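PDB 3GWB: peptidase M16 inactive domain family protein from Pseudomonas fluorescens, which is an M16-family protein named for the inactive domain of these metallopeptidases, probably related to peptide hydrolysis, though its own activity remains uncertain. Local coordinates for residues 126-129 with 130-133. Residues are numbered along the deposited sequence; the frame is centred on the assembly and turned at random.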
ATOM      1  N   ALA A 126      25.252  -1.463   7.559  1.00 18.78           N
ATOM      2  CA  ALA A 126      25.025  -2.609   8.428  1.00 18.64           C
ATOM      3  C   ALA A 126      23.745  -2.520   9.250  1.00 19.24           C
ATOM      4  O   ALA A 126      23.046  -3.517   9.429  1.00 17.93           O
ATOM      5  CB  ALA A 126      26.231  -2.795   9.348  1.00 18.56           C
ATOM      6  N   ASP A 127      23.426  -1.328   9.741  1.00 20.24           N
ATOM      7  CA  ASP A 127      22.231  -1.158  10.556  1.00 21.66           C
ATOM      8  C   ASP A 127      20.944  -1.250   9.736  1.00 20.01           C
ATOM      9  O   ASP A 127      19.881  -1.564  10.271  1.00 19.47           O
ATOM     10  CB  ASP A 127      22.297   0.176  11.301  1.00 25.52           C
ATOM     11  CG  ASP A 127      22.203   1.373  10.372  1.00 31.03           C
ATOM     12  OD1 ASP A 127      22.858   1.367   9.306  1.00 34.49           O
ATOM     13  OD2 ASP A 127      21.480   2.330  10.717  1.00 33.33           O
ATOM     14  N   SER A 128      21.038  -0.980   8.437  1.00 17.44           N
ATOM     15  CA  SER A 128      19.870  -1.065   7.567  1.00 16.54           C
ATOM     16  C   SER A 128      19.607  -2.525   7.221  1.00 15.60           C
ATOM     17  O   SER A 128      18.462  -2.961   7.192  1.00 14.58           O
ATOM     18  CB  SER A 128      20.087  -0.265   6.276  1.00 18.55           C
ATOM     19  OG  SER A 128      20.115   1.126   6.533  1.00 19.14           O
ATOM     20  N   LEU A 129      20.675  -3.278   6.958  1.00 15.17           N
ATOM     21  CA  LEU A 129      20.541  -4.693   6.616  1.00 16.61           C
ATOM     22  C   LEU A 129      19.882  -5.466   7.760  1.00 18.15           C
ATOM     23  O   LEU A 129      19.109  -6.393   7.533  1.00 17.77           O
ATOM     24  CB  LEU A 129      21.915  -5.300   6.314  1.00 17.47           C
ATOM     25  CG  LEU A 129      21.957  -6.783   5.920  1.00 19.50           C
ATOM     26  CD1 LEU A 129      21.198  -7.000   4.614  1.00 20.27           C
ATOM     27  CD2 LEU A 129      23.405  -7.230   5.785  1.00 18.66           C
ATOM     28  N   ALA A 130      20.202  -5.082   8.990  1.00 17.07           N
ATOM     29  CA  ALA A 130      19.639  -5.736  10.159  1.00 18.25           C
ATOM     30  C   ALA A 130      18.161  -5.374  10.251  1.00 17.96           C
ATOM     31  O   ALA A 130      17.325  -6.218  10.559  1.00 19.04           O
ATOM     32  CB  ALA A 130      20.381  -5.284  11.412  1.00 17.57           C
ATOM     33  N   ARG A 131      17.842  -4.118   9.964  1.00 18.29           N
ATOM     34  CA  ARG A 131      16.459  -3.660  10.024  1.00 18.56           C
ATOM     35  C   ARG A 131      15.604  -4.354   8.965  1.00 19.56           C
ATOM     36  O   ARG A 131      14.478  -4.765   9.242  1.00 17.68           O
ATOM     37  CB  ARG A 131      16.391  -2.149   9.817  1.00 21.05           C
ATOM     38  CG  ARG A 131      15.076  -1.539  10.246  1.00 25.57           C
ATOM     39  CD  ARG A 131      14.940  -0.098   9.777  1.00 29.32           C
ATOM     40  NE  ARG A 131      14.569  -0.016   8.366  1.00 31.41           N
ATOM     41  CZ  ARG A 131      15.329   0.518   7.413  1.00 34.29           C
ATOM     42  NH1 ARG A 131      16.524   1.025   7.710  1.00 32.98           N
ATOM     43  NH2 ARG A 131      14.889   0.551   6.158  1.00 32.53           N
ATOM     44  N   ILE A 132      16.142  -4.476   7.754  1.00 19.38           N
ATOM     45  CA  ILE A 132      15.420  -5.117   6.658  1.00 20.88           C
ATOM     46  C   ILE A 132      15.235  -6.608   6.902  1.00 20.63           C
ATOM     47  O   ILE A 132      14.145  -7.141   6.680  1.00 20.71           O
ATOM     48  CB  ILE A 132      16.149  -4.919   5.305  1.00 22.74           C
ATOM     49  CG1 ILE A 132      16.356  -3.427   5.043  1.00 25.65           C
ATOM     50  CG2 ILE A 132      15.323  -5.514   4.169  1.00 22.45           C
ATOM     51  CD1 ILE A 132      15.082  -2.624   5.041  1.00 26.20           C
ATOM     52  N   LYS A 133      16.293  -7.285   7.350  1.00 21.17           N
ATOM     53  CA  LYS A 133      16.199  -8.715   7.629  1.00 21.23           C
ATOM     54  C   LYS A 133      15.158  -8.961   8.709  1.00 22.11           C
ATOM     55  O   LYS A 133      14.413  -9.937   8.644  1.00 22.30           O
ATOM     56  CB  LYS A 133      17.533  -9.288   8.108  1.00 19.51           C
ATOM     57  CG  LYS A 133      18.627  -9.332   7.058  1.00 20.25           C
ATOM     58  CD  LYS A 133      19.784 -10.188   7.551  1.00 20.52           C
ATOM     59  CE  LYS A 133      20.904 -10.268   6.535  1.00 20.78           C
ATOM     60  NZ  LYS A 133      21.971 -11.199   6.986  1.00 20.26           N
TER
HETATM   61  O   HOH W   1      18.507   2.529   9.421  1.00 52.37           O
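A130 N donates to A126 O at 3.3 Å, the first of four successive i to i+4 bonds that wind this opening part of helix 126-143. R131 N follows with a bond to D127 O at 3.3 Å. The arginine chain sets out with CG anti to the backbone N (chi1 -164°) and bends at chi3 (79°), which swings the guanidinium back along the helix until NH1 stands 3.8 Å from S128 OG. A water accepts a weak bond from R131 NH1 and donates to D127 OD2, linking two groups whose opposite charges are not in direct contact. E65 ties S128 to R131, one carboxylate oxygen bonded to S128 OG and the other in a salt bridge with R131 NH2. The helix is amphipathic here: I132 and L129 both pack on L58 and M62 of helix 55-62, while A130 is exposed. I132 N donates to S128 O at 2.8 Å, and I132 CG1 lies against the same oxygen. K133 N bonds to L129 O at 3.0 Å, and the lysine chain, extended beyond CG, passes at a slant over L129, its CE 3.7 Å from L129 CG. With K133 cut back to an alanine, this flank of L129 would probably be left uncovered and the carbonyls of P177 and I179 would lose the ammonium that binds both, just ahead of helix 181-191.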